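Local coordinates for lipoprotein NlpE (Escherichia coli, PDB 2Z4I) that activates the Cpx envelope-stress pathway from the outer membrane and takes part in copper homeostasis and in the adhesion of cells to hydrophobic surfaces, at residues Ala139-Asp144 and Gly148-Val153; Gly131-Met136 and Arg161-Ala166; Leu97-Leu100 and Pro106-Ser109; Ala157-Ser162 and Gly203-Asn208; Glu53-Ala58 and Ser63-Tyr68. The protein carries 1 engineered substitution. One frame throughout, in Å; residues are numbered along the deposited sequence.

Contact 1. Residues Ala139-Asp144 and Gly148-Val153; sequences AATFTD and GKRFMV
The side chains of Phe142 and Phe151 run side by side in the same direction, and CG anti to the backbone N (chi1 179°) brings Phe142 CD1 to 4.0 Å from Phe151 CE1. Lys149 O stands over one face of the Phe151 ring, toward its rim, and Asp144 OD2 lies in the plane of the Phe142 ring at its edge. Asp144 CB also packs on Phe151 CE1 (3.5 Å), while its OD1 is bonded to Thr147 N. Phe142 CB meets Val153 CG2. On the face of Thr141, Thr143 and Arg150, the arginine CG lies against Thr143 OG1 and its CD on Thr141 CB at 3.6 Å, so the threonines meet its aliphatic part. Phe142 and Phe151 form a hydrogen-bonded antiparallel pair, Phe142 N to Phe151 O at 2.8 Å and Phe151 N returning to Phe142 O. Asp144 N to Lys149 O and Val153 N to Ala140 O continue the ladder, and a water joins Ala140 N to Val153 O. The hairpin belongs to the C-terminal OB barrel: strand 127-135 pairs with 140-144, Met152, a selenomethionine, bonds through its backbone to Leu197 of strand 194-199, and Phe182 of strand 174-185 packs edge-to-face with Phe151.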
# COMPACT_ATOMS: atom_id res chain seq x y z
N ALA A 139 34.99 12.33 -4.42
CA ALA A 139 34.28 11.42 -3.55
C ALA A 139 33.42 12.25 -2.61
O ALA A 139 33.92 13.04 -1.83
CB ALA A 139 35.25 10.59 -2.75
N ALA A 140 32.11 12.07 -2.70
CA ALA A 140 31.22 12.80 -1.83
C ALA A 140 30.68 11.84 -0.80
O ALA A 140 30.34 10.72 -1.13
CB ALA A 140 30.08 13.39 -2.62
N THR A 141 30.64 12.27 0.46
CA THR A 141 30.09 11.47 1.54
C THR A 141 29.05 12.34 2.23
O THR A 141 29.09 13.55 2.12
CB THR A 141 31.14 11.02 2.55
OG1 THR A 141 32.03 12.10 2.83
CG2 THR A 141 31.93 9.84 2.01
N PHE A 142 28.13 11.71 2.95
CA PHE A 142 27.07 12.42 3.64
C PHE A 142 26.81 11.71 4.95
O PHE A 142 26.27 10.60 4.98
CB PHE A 142 25.81 12.41 2.76
CG PHE A 142 24.60 13.09 3.36
CD1 PHE A 142 23.77 12.41 4.23
CD2 PHE A 142 24.24 14.37 2.96
CE1 PHE A 142 22.58 12.98 4.69
CE2 PHE A 142 23.06 14.96 3.42
CZ PHE A 142 22.22 14.26 4.28
N THR A 143 27.25 12.33 6.05
CA THR A 143 27.01 11.74 7.36
C THR A 143 25.64 12.25 7.77
O THR A 143 25.44 13.45 7.98
CB THR A 143 28.08 12.17 8.37
OG1 THR A 143 29.36 11.68 7.94
CG2 THR A 143 27.75 11.60 9.74
N ASP A 144 24.68 11.33 7.84
CA ASP A 144 23.30 11.66 8.15
C ASP A 144 23.02 12.00 9.60
O ASP A 144 23.22 11.18 10.49
CB ASP A 144 22.41 10.51 7.68
CG ASP A 144 20.98 10.68 8.11
OD1 ASP A 144 20.63 10.17 9.19
OD2 ASP A 144 20.21 11.33 7.37
N GLY A 148 23.33 9.04 12.02
CA GLY A 148 24.76 9.09 12.25
C GLY A 148 25.53 8.26 11.26
O GLY A 148 26.75 8.39 11.14
N LYS A 149 24.84 7.38 10.54
CA LYS A 149 25.50 6.56 9.53
C LYS A 149 25.95 7.48 8.40
O LYS A 149 25.38 8.55 8.19
CB LYS A 149 24.54 5.48 9.02
CG LYS A 149 24.10 4.50 10.11
CD LYS A 149 25.29 3.71 10.65
CE LYS A 149 24.94 2.93 11.92
NZ LYS A 149 24.57 3.81 13.08
N ARG A 150 26.97 7.07 7.66
CA ARG A 150 27.46 7.91 6.58
C ARG A 150 27.51 7.19 5.23
O ARG A 150 28.27 6.23 5.06
CB ARG A 150 28.85 8.45 6.96
CG ARG A 150 29.47 9.38 5.96
CD ARG A 150 30.63 8.68 5.28
NE ARG A 150 31.74 8.50 6.20
CZ ARG A 150 32.74 7.64 5.99
NH1 ARG A 150 32.75 6.87 4.91
NH2 ARG A 150 33.73 7.54 6.88
N PHE A 151 26.70 7.66 4.28
CA PHE A 151 26.65 7.07 2.95
C PHE A 151 27.38 7.88 1.90
O PHE A 151 27.75 9.03 2.14
CB PHE A 151 25.21 6.90 2.49
CG PHE A 151 24.20 7.09 3.56
CD1 PHE A 151 23.71 8.36 3.84
CD2 PHE A 151 23.72 6.01 4.29
CE1 PHE A 151 22.75 8.55 4.83
CE2 PHE A 151 22.75 6.17 5.29
CZ PHE A 151 22.26 7.46 5.56
N MSE A 152 27.58 7.27 0.73
CA MSE A 152 28.22 7.95 -0.38
C MSE A 152 27.16 8.70 -1.19
O MSE A 152 26.02 8.23 -1.32
CB MSE A 152 28.91 6.95 -1.29
CG MSE A 152 30.21 6.42 -0.76
SE MSE A 152 30.74 4.93 -1.86
CE MSE A 152 30.10 3.53 -0.69
N VAL A 153 27.52 9.85 -1.73
CA VAL A 153 26.57 10.63 -2.50
C VAL A 153 26.98 10.64 -3.96
O VAL A 153 28.09 11.03 -4.30
CB VAL A 153 26.50 12.08 -1.94
CG1 VAL A 153 25.44 12.87 -2.67
CG2 VAL A 153 26.20 12.04 -0.47
O HOH W 1 30.78 10.66 -4.66

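Contact 2. Residues Gly131-Met136 and Arg161-Ala166; sequences GMYFYM and RSYLAA
Tyr133 opens the contact by turning the edge of its ring toward the face of Tyr163, a T-shaped pair with centroids 5.2 Å apart and planes at 78°. The leading atoms are its CD2, 3.6 Å from Tyr163 CG, and its CE2, which meets Tyr163 CB. CG of Tyr133 lies anti to the backbone N (chi1 -178°), carrying the ring off the strand toward helix 157-167, where Leu159 and Glu160 also touch it. Phe134 follows with its CB directed away from the helix, yet its ring atoms CD2 and CE2 come up to Tyr163 OH. That hydroxyl is held by Lys172 O, so its polar need is met beyond the strand while its oxygen sits beside an aromatic ring. Strand and helix directions lie at 101° to each other, with the axes of the two segments 8.9 Å apart. The helix falls between the third and fourth strands of the domain, the place of the capping helix in an OB-fold. Segment 131-136 is part of a region that could contain a copper-binding motif, but what meets the helix here is aromatic rings, the Tyr135 CB and strand backbone. At Tyr135 the backbone passes close to the far part of the Tyr163 ring, Tyr135 N nearest CE2, and the side chain turns back toward the helix: Tyr135 CB packs on Tyr163 CD2 at 3.5 Å, and its ring goes on to touch Glu160.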
# COMPACT_ATOMS: atom_id res chain seq x y z
N GLY A 131 22.19 16.18 6.68
CA GLY A 131 23.45 15.54 7.02
C GLY A 131 24.65 16.43 6.80
O GLY A 131 24.51 17.53 6.27
N MSE A 132 25.81 15.95 7.23
CA MSE A 132 27.04 16.71 7.05
C MSE A 132 27.66 16.23 5.74
O MSE A 132 28.17 15.11 5.66
CB MSE A 132 28.01 16.46 8.21
CG MSE A 132 27.52 16.96 9.59
SE MSE A 132 26.95 18.83 9.70
CE MSE A 132 28.53 19.71 9.04
N TYR A 133 27.59 17.06 4.71
CA TYR A 133 28.13 16.72 3.40
C TYR A 133 29.61 17.07 3.33
O TYR A 133 30.04 18.10 3.85
CB TYR A 133 27.40 17.49 2.30
CG TYR A 133 27.86 17.18 0.88
CD1 TYR A 133 27.35 16.08 0.19
CD2 TYR A 133 28.78 18.00 0.23
CE1 TYR A 133 27.75 15.80 -1.11
CE2 TYR A 133 29.19 17.73 -1.08
CZ TYR A 133 28.67 16.63 -1.74
OH TYR A 133 29.06 16.35 -3.04
N PHE A 134 30.38 16.21 2.67
CA PHE A 134 31.81 16.42 2.52
C PHE A 134 32.30 15.86 1.20
O PHE A 134 32.12 14.69 0.90
CB PHE A 134 32.55 15.75 3.67
CG PHE A 134 34.04 15.85 3.56
CD1 PHE A 134 34.79 14.75 3.14
CD2 PHE A 134 34.70 17.04 3.85
CE1 PHE A 134 36.18 14.84 3.01
CE2 PHE A 134 36.09 17.15 3.72
CZ PHE A 134 36.83 16.05 3.30
N TYR A 135 32.94 16.71 0.41
CA TYR A 135 33.45 16.28 -0.88
C TYR A 135 34.95 16.52 -0.98
O TYR A 135 35.46 17.53 -0.48
CB TYR A 135 32.74 17.04 -1.99
CG TYR A 135 33.26 16.71 -3.36
CD1 TYR A 135 33.04 15.45 -3.92
CD2 TYR A 135 33.99 17.64 -4.10
CE1 TYR A 135 33.52 15.13 -5.17
CE2 TYR A 135 34.48 17.33 -5.35
CZ TYR A 135 34.24 16.08 -5.88
OH TYR A 135 34.71 15.76 -7.13
N MSE A 136 35.64 15.60 -1.62
CA MSE A 136 37.08 15.72 -1.79
C MSE A 136 37.65 14.62 -2.66
O MSE A 136 37.50 13.44 -2.36
CB MSE A 136 37.78 15.68 -0.44
CG MSE A 136 39.29 15.66 -0.57
SE MSE A 136 40.17 15.53 1.13
CE MSE A 136 39.88 13.64 1.50
N ARG A 161 29.97 21.94 -6.39
CA ARG A 161 30.38 23.33 -6.55
C ARG A 161 29.86 24.08 -5.32
O ARG A 161 30.64 24.65 -4.55
CB ARG A 161 29.76 23.94 -7.82
CG ARG A 161 30.08 23.23 -9.14
CD ARG A 161 29.89 24.20 -10.31
NE ARG A 161 29.34 23.58 -11.53
CZ ARG A 161 30.00 22.75 -12.34
NH1 ARG A 161 31.25 22.40 -12.07
NH2 ARG A 161 29.39 22.29 -13.43
N SER A 162 28.55 24.05 -5.15
CA SER A 162 27.87 24.70 -4.04
C SER A 162 28.52 24.39 -2.71
O SER A 162 28.75 25.29 -1.90
CB SER A 162 26.40 24.26 -4.01
OG SER A 162 25.79 24.51 -5.27
N TYR A 163 28.83 23.13 -2.46
CA TYR A 163 29.47 22.75 -1.21
C TYR A 163 30.73 23.58 -1.02
O TYR A 163 30.90 24.26 -0.01
CB TYR A 163 29.84 21.26 -1.22
CG TYR A 163 30.91 20.87 -0.21
CD1 TYR A 163 30.75 21.16 1.15
CD2 TYR A 163 32.07 20.21 -0.61
CE1 TYR A 163 31.73 20.80 2.08
CE2 TYR A 163 33.05 19.84 0.31
CZ TYR A 163 32.88 20.14 1.67
OH TYR A 163 33.85 19.81 2.60
N LEU A 164 31.62 23.52 -2.01
CA LEU A 164 32.88 24.24 -1.96
C LEU A 164 32.65 25.72 -1.70
O LEU A 164 33.30 26.32 -0.83
CB LEU A 164 33.62 24.05 -3.28
CG LEU A 164 34.04 22.62 -3.58
CD1 LEU A 164 34.46 22.49 -5.03
CD2 LEU A 164 35.17 22.21 -2.65
N ALA A 165 31.72 26.30 -2.45
CA ALA A 165 31.37 27.72 -2.34
C ALA A 165 30.79 28.08 -0.98
O ALA A 165 30.64 29.26 -0.66
CB ALA A 165 30.39 28.10 -3.44
N ALA A 166 30.46 27.07 -0.18
CA ALA A 166 29.88 27.31 1.13
C ALA A 166 30.84 26.99 2.25
O ALA A 166 30.68 27.48 3.36
CB ALA A 166 28.62 26.50 1.28

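Contact 3. Residues Leu97-Leu100 and Pro106-Ser109; sequences LEML and PIES
Met99, a selenomethionine, and Ile107 meet through both backbone and side chain, and this is the close part of the contact. Ile107 N donates to Met99 O at 2.9 Å with a fairly straight N-H...O angle of 164°, the donor tilted 28° from the carbonyl plane. The same oxygen receives a CA-H...O contact from Pro106 CA, so two hydrogens of the returning chain converge on one carbonyl. Around this bond the aliphatic groups close in. Ile107 CG1 sits between its backbone N and carbonyl carbon (chi1 88°), which lays CD1 across the methionine chain, 3.9 Å from Met99 CB and near Met99 CE. The other branch of the isoleucine reaches the next backbone unit, Ile107 CG2 lying 3.7 Å from Leu100 C. Leu100 is buried, and its CD2 touches Pro106 CA at 3.6 Å where the two backbones form a single bridge. The opposite extreme is the flank of Glu98: its chain runs alongside Pro106, with OE1 only grazing Pro106 CB at 4.0 Å, and its other carboxylate oxygen, OE2, makes a salt bridge to Arg91. Pro106 and Ile107 are themselves largely exposed, and beyond them the chain moves off from the strand. The last strand of the N-terminal barrel, of the calycin clan, thus receives the chain as it folds back briefly along its edge before becoming the flexible linker to the second domain.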
# COMPACT_ATOMS: atom_id res chain seq x y z
N LEU A 97 -24.88 -4.50 0.55
CA LEU A 97 -25.71 -5.62 0.97
C LEU A 97 -24.84 -6.35 2.00
O LEU A 97 -23.82 -6.93 1.65
CB LEU A 97 -26.00 -6.57 -0.20
CG LEU A 97 -27.41 -7.15 -0.40
CD1 LEU A 97 -27.31 -8.60 -0.77
CD2 LEU A 97 -28.24 -7.00 0.84
N GLU A 98 -25.24 -6.30 3.27
CA GLU A 98 -24.48 -6.93 4.34
C GLU A 98 -24.93 -8.33 4.70
O GLU A 98 -26.11 -8.57 4.90
CB GLU A 98 -24.57 -6.10 5.60
CG GLU A 98 -24.02 -4.71 5.48
CD GLU A 98 -23.78 -4.11 6.86
OE1 GLU A 98 -22.73 -4.44 7.48
OE2 GLU A 98 -24.65 -3.33 7.32
N MSE A 99 -23.98 -9.24 4.82
CA MSE A 99 -24.30 -10.60 5.19
C MSE A 99 -24.48 -10.65 6.70
O MSE A 99 -23.63 -10.16 7.45
CB MSE A 99 -23.18 -11.55 4.80
CG MSE A 99 -22.94 -11.63 3.32
SE MSE A 99 -21.92 -13.22 2.95
CE MSE A 99 -22.79 -14.40 4.21
N LEU A 100 -25.57 -11.26 7.16
CA LEU A 100 -25.82 -11.34 8.60
C LEU A 100 -26.10 -12.77 9.08
O LEU A 100 -26.30 -13.69 8.28
CB LEU A 100 -27.05 -10.51 8.96
CG LEU A 100 -27.29 -9.16 8.32
CD1 LEU A 100 -28.68 -8.69 8.71
CD2 LEU A 100 -26.25 -8.16 8.77
N PRO A 106 -23.86 -8.58 11.65
CA PRO A 106 -23.14 -8.76 10.40
C PRO A 106 -22.06 -9.79 10.60
O PRO A 106 -21.44 -9.83 11.65
CB PRO A 106 -22.56 -7.38 10.15
CG PRO A 106 -22.16 -6.97 11.53
CD PRO A 106 -23.34 -7.40 12.38
N ILE A 107 -21.83 -10.65 9.62
CA ILE A 107 -20.79 -11.64 9.79
C ILE A 107 -19.50 -10.89 9.45
O ILE A 107 -19.48 -10.12 8.49
CB ILE A 107 -20.98 -12.87 8.88
CG1 ILE A 107 -20.33 -12.63 7.55
CG2 ILE A 107 -22.46 -13.16 8.68
CD1 ILE A 107 -20.51 -13.79 6.61
N GLU A 108 -18.45 -11.11 10.23
CA GLU A 108 -17.21 -10.39 9.98
C GLU A 108 -15.93 -11.15 10.26
O GLU A 108 -15.94 -12.17 10.94
CB GLU A 108 -17.24 -9.08 10.78
CG GLU A 108 -17.61 -9.25 12.23
CD GLU A 108 -16.48 -9.80 13.04
OE1 GLU A 108 -16.72 -10.70 13.89
OE2 GLU A 108 -15.33 -9.33 12.83
N SER A 109 -14.83 -10.63 9.73
CA SER A 109 -13.52 -11.23 9.91
C SER A 109 -12.52 -10.18 10.33
O SER A 109 -12.61 -9.04 9.90
CB SER A 109 -13.06 -11.89 8.62
OG SER A 109 -13.96 -12.90 8.21

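Contact 4. Residues Ala157-Ser162 and Gly203-Asn208; sequences AELERS and GKFYPN
Phe205 and Leu159 meet with their side chains at about a right angle: the far end of the phenyl ring lies against the helix, and one leucine branch, CD1, meets it. Leu159 CD1 lies 4.0 Å from Phe205 CE1 and also approaches Gly203 N. CG of Phe205 is anti to its carbonyl carbon (chi1 -70°), a setting that sends the ring toward the helix, where CE1 meets Ser162 CB at 3.6 Å and comes within 3.7 Å of Leu159 O. One turn of helix 157-162 therefore offers the ring both a side chain and its own backbone. Ser162 offers its CB to the ring, while its hydroxyl is turned along the helix: OG donates to Glu158 O at 2.9 Å, from above the carbonyl plane, and that oxygen also accepts Ser162 N. Replacing Phe205 by an alanine removes the ring, and a gap would probably open between Leu159, Ser162 and Tyr163, weakening the hold of the short strand 205-206 on the helix. Val174 and Leu176 of strand 174-185 flank the ring as well. Apolar side chains seated between a capping helix and the barrel are characteristic of the OB-fold; here the C-terminal tail, tied by the Cys145-Cys211 disulfide, adds to them.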
# COMPACT_ATOMS: atom_id res chain seq x y z
N ALA A 157 28.07 17.51 -10.12
CA ALA A 157 28.82 18.75 -10.30
C ALA A 157 28.32 19.91 -9.48
O ALA A 157 29.02 20.39 -8.58
CB ALA A 157 28.81 19.12 -11.76
N GLU A 158 27.11 20.37 -9.78
CA GLU A 158 26.53 21.50 -9.09
C GLU A 158 26.54 21.39 -7.58
O GLU A 158 26.91 22.34 -6.89
CB GLU A 158 25.10 21.75 -9.57
CG GLU A 158 24.63 23.15 -9.25
CD GLU A 158 25.76 24.18 -9.39
OE1 GLU A 158 26.61 24.25 -8.48
OE2 GLU A 158 25.80 24.90 -10.42
N LEU A 159 26.14 20.24 -7.06
CA LEU A 159 26.14 20.06 -5.62
C LEU A 159 27.56 20.32 -5.09
O LEU A 159 27.75 21.12 -4.19
CB LEU A 159 25.68 18.65 -5.27
CG LEU A 159 25.31 18.43 -3.80
CD1 LEU A 159 24.10 19.28 -3.45
CD2 LEU A 159 25.00 16.96 -3.57
N GLU A 160 28.54 19.65 -5.68
CA GLU A 160 29.93 19.79 -5.26
C GLU A 160 30.43 21.22 -5.37
O GLU A 160 31.22 21.68 -4.54
CB GLU A 160 30.82 18.87 -6.09
CG GLU A 160 30.54 17.40 -5.85
CD GLU A 160 30.59 16.58 -7.13
OE1 GLU A 160 30.29 15.37 -7.07
OE2 GLU A 160 30.93 17.15 -8.18
N ARG A 161 29.97 21.94 -6.39
CA ARG A 161 30.38 23.33 -6.55
C ARG A 161 29.86 24.08 -5.32
O ARG A 161 30.64 24.65 -4.55
CB ARG A 161 29.76 23.94 -7.82
CG ARG A 161 30.08 23.23 -9.14
CD ARG A 161 29.89 24.20 -10.31
NE ARG A 161 29.34 23.58 -11.53
CZ ARG A 161 30.00 22.75 -12.34
NH1 ARG A 161 31.25 22.40 -12.07
NH2 ARG A 161 29.39 22.29 -13.43
N SER A 162 28.55 24.05 -5.15
CA SER A 162 27.87 24.70 -4.04
C SER A 162 28.52 24.39 -2.71
O SER A 162 28.75 25.29 -1.90
CB SER A 162 26.40 24.26 -4.01
OG SER A 162 25.79 24.51 -5.27
N GLY A 203 20.88 21.38 -3.53
CA GLY A 203 20.97 21.36 -2.09
C GLY A 203 20.75 22.72 -1.47
O GLY A 203 20.49 23.72 -2.15
N LYS A 204 20.85 22.76 -0.15
CA LYS A 204 20.71 23.98 0.62
C LYS A 204 21.73 23.79 1.71
O LYS A 204 21.46 23.11 2.70
CB LYS A 204 19.30 24.08 1.20
N PHE A 205 22.92 24.37 1.52
CA PHE A 205 23.98 24.23 2.51
C PHE A 205 23.90 25.27 3.61
O PHE A 205 23.53 26.41 3.36
CB PHE A 205 25.35 24.32 1.84
CG PHE A 205 25.68 23.13 0.98
CD1 PHE A 205 25.48 23.16 -0.39
CD2 PHE A 205 26.21 21.98 1.56
CE1 PHE A 205 25.80 22.05 -1.18
CE2 PHE A 205 26.54 20.87 0.77
CZ PHE A 205 26.33 20.91 -0.60
N TYR A 206 24.24 24.85 4.82
CA TYR A 206 24.24 25.71 5.99
C TYR A 206 25.63 25.60 6.64
O TYR A 206 25.88 24.73 7.49
CB TYR A 206 23.16 25.28 6.97
CG TYR A 206 21.78 25.31 6.38
CD1 TYR A 206 21.20 26.50 5.95
CD2 TYR A 206 21.05 24.13 6.22
CE1 TYR A 206 19.92 26.52 5.38
CE2 TYR A 206 19.77 24.14 5.66
CZ TYR A 206 19.22 25.33 5.24
OH TYR A 206 17.97 25.32 4.68
N PRO A 207 26.55 26.49 6.23
CA PRO A 207 27.94 26.59 6.68
C PRO A 207 28.25 26.74 8.17
O PRO A 207 29.09 26.02 8.71
CB PRO A 207 28.49 27.76 5.86
CG PRO A 207 27.29 28.57 5.58
CD PRO A 207 26.28 27.53 5.22
N ASN A 208 27.57 27.68 8.82
CA ASN A 208 27.84 27.92 10.24
C ASN A 208 27.30 26.83 11.17
O ASN A 208 27.89 26.56 12.22
CB ASN A 208 27.28 29.29 10.64

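Contact 5. Residues Glu53-Ala58 and Ser63-Tyr68; sequences ERYLGA and SSFASY
Tyr55 N donates to Ser63 O at 2.8 Å with an N-H...O angle of 176°, the donor lying almost on the line of the carbonyl bond. Two further backbone bonds join Glu53 and Phe65: Glu53 N gives to Phe65 O at 3.1 Å, and Phe65 N returns to Glu53 O, whose position is less sure. Between these, Arg54 and Ser64 form a non-hydrogen-bonded pair. The extended Arg54 chain brings NH1 to 3.5 Å from Ser63 OG, with no hydrogen bond formed; a long, weak ion pair links its NE to Glu38. Across the other face, chi1 72° sets Phe65 CG between its backbone N and carbonyl carbon and brings one face of the ring over Glu53 CB, with the carboxylate alongside CZ, its plane 51° from the ring's. Tyr55 CE2 stands 3.7 Å from Phe65 CE2. With an alanine in place of Tyr55, the backbone bond to Ser63 could persist, but Phe65 would probably lose a neighbour and be freer to turn. A type II turn, Tyr55 to Ala58 with Gly57 at positive phi, carries the chain out of the strand. Within the N-terminal barrel, strand 34-43 pairs on the other side of 48-56, and Tyr55 touches Ile37 and Cys34, half of the Cys31-Cys34 disulfide.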
# COMPACT_ATOMS: atom_id res chain seq x y z
N GLU A 53 -20.76 -17.94 -7.58
CA GLU A 53 -19.52 -17.79 -6.85
C GLU A 53 -18.38 -18.35 -7.68
O GLU A 53 -18.44 -19.50 -8.09
CB GLU A 53 -19.58 -18.54 -5.52
CG GLU A 53 -20.69 -18.08 -4.60
CD GLU A 53 -20.68 -18.83 -3.29
OE1 GLU A 53 -21.73 -18.87 -2.63
OE2 GLU A 53 -19.61 -19.37 -2.91
N ARG A 54 -17.36 -17.54 -7.92
CA ARG A 54 -16.21 -17.97 -8.70
C ARG A 54 -14.94 -17.83 -7.85
O ARG A 54 -14.72 -16.81 -7.22
CB ARG A 54 -16.09 -17.14 -9.96
CG ARG A 54 -15.00 -17.62 -10.85
CD ARG A 54 -14.92 -16.85 -12.15
NE ARG A 54 -13.60 -17.04 -12.72
CZ ARG A 54 -13.14 -18.20 -13.20
NH1 ARG A 54 -13.92 -19.28 -13.18
NH2 ARG A 54 -11.89 -18.28 -13.64
N TYR A 55 -14.11 -18.86 -7.85
CA TYR A 55 -12.89 -18.87 -7.05
C TYR A 55 -11.63 -18.49 -7.78
O TYR A 55 -11.11 -19.26 -8.58
CB TYR A 55 -12.71 -20.25 -6.42
CG TYR A 55 -13.82 -20.59 -5.46
CD1 TYR A 55 -13.72 -20.28 -4.11
CD2 TYR A 55 -15.00 -21.14 -5.93
CE1 TYR A 55 -14.78 -20.51 -3.24
CE2 TYR A 55 -16.07 -21.37 -5.07
CZ TYR A 55 -15.95 -21.05 -3.72
OH TYR A 55 -17.03 -21.26 -2.89
N LEU A 56 -11.12 -17.30 -7.49
CA LEU A 56 -9.89 -16.82 -8.10
C LEU A 56 -8.73 -17.58 -7.47
O LEU A 56 -8.67 -17.71 -6.24
CB LEU A 56 -9.73 -15.33 -7.85
CG LEU A 56 -10.84 -14.46 -8.44
CD1 LEU A 56 -10.73 -13.03 -7.94
CD2 LEU A 56 -10.73 -14.51 -9.94
N GLY A 57 -7.82 -18.08 -8.30
CA GLY A 57 -6.69 -18.84 -7.81
C GLY A 57 -7.14 -20.18 -7.26
O GLY A 57 -6.67 -20.64 -6.22
N ALA A 58 -8.05 -20.82 -7.98
CA ALA A 58 -8.60 -22.10 -7.57
C ALA A 58 -7.68 -23.32 -7.70
O ALA A 58 -6.87 -23.43 -8.63
CB ALA A 58 -9.90 -22.37 -8.34
N SER A 63 -14.29 -24.59 -10.55
CA SER A 63 -13.78 -23.24 -10.28
C SER A 63 -14.88 -22.27 -9.85
O SER A 63 -14.58 -21.15 -9.41
CB SER A 63 -13.06 -22.70 -11.51
OG SER A 63 -13.89 -22.78 -12.65
N SER A 64 -16.13 -22.68 -9.97
CA SER A 64 -17.24 -21.84 -9.55
C SER A 64 -18.53 -22.64 -9.49
O SER A 64 -18.64 -23.71 -10.07
CB SER A 64 -17.38 -20.64 -10.50
OG SER A 64 -17.56 -21.05 -11.83
N PHE A 65 -19.52 -22.13 -8.76
CA PHE A 65 -20.79 -22.82 -8.65
C PHE A 65 -21.90 -21.82 -8.34
O PHE A 65 -21.70 -20.87 -7.58
CB PHE A 65 -20.71 -23.90 -7.56
CG PHE A 65 -20.67 -23.37 -6.15
CD1 PHE A 65 -21.85 -23.10 -5.45
CD2 PHE A 65 -19.45 -23.15 -5.51
CE1 PHE A 65 -21.82 -22.61 -4.14
CE2 PHE A 65 -19.40 -22.67 -4.19
CZ PHE A 65 -20.59 -22.40 -3.51
N ALA A 66 -23.07 -22.01 -8.92
CA ALA A 66 -24.17 -21.09 -8.69
C ALA A 66 -25.29 -21.70 -7.85
O ALA A 66 -25.40 -22.92 -7.70
CB ALA A 66 -24.73 -20.61 -10.02
N SER A 67 -26.13 -20.83 -7.30
CA SER A 67 -27.22 -21.30 -6.48
C SER A 67 -28.42 -20.39 -6.71
O SER A 67 -28.27 -19.24 -7.13
CB SER A 67 -26.82 -21.30 -5.00
OG SER A 67 -26.27 -20.06 -4.60
N TYR A 68 -29.60 -20.92 -6.45
CA TYR A 68 -30.79 -20.12 -6.65
C TYR A 68 -31.78 -20.48 -5.58
O TYR A 68 -31.52 -21.35 -4.75
CB TYR A 68 -31.36 -20.38 -8.05
CG TYR A 68 -32.09 -21.69 -8.19
CD1 TYR A 68 -33.47 -21.73 -8.19
CD2 TYR A 68 -31.39 -22.89 -8.27
CE1 TYR A 68 -34.16 -22.95 -8.26
CE2 TYR A 68 -32.06 -24.12 -8.34
CZ TYR A 68 -33.45 -24.14 -8.32
OH TYR A 68 -34.12 -25.34 -8.33

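Overall arrangement
From the N terminus, contact 5 closes first, as the hairpin of strands 48-56 and 64-72; contact 3 follows in series, folding the chain back on the last strand of the same sheet, centres about 19 Å away. The linker then leads to the C-terminal barrel, whose contacts lie more than 50 Å, centre to centre, from either. There contact 2 closes a wide loop between the first strand and helix 157-167, and the hairpin of contact 1 is nested inside it, sharing the sheet. Contact 4 starts on the helix where contact 2 ends, both using Arg161 and Ser162, and ties that helix onward to strand 205-206, with Phe205 reaching Tyr133 and Tyr163.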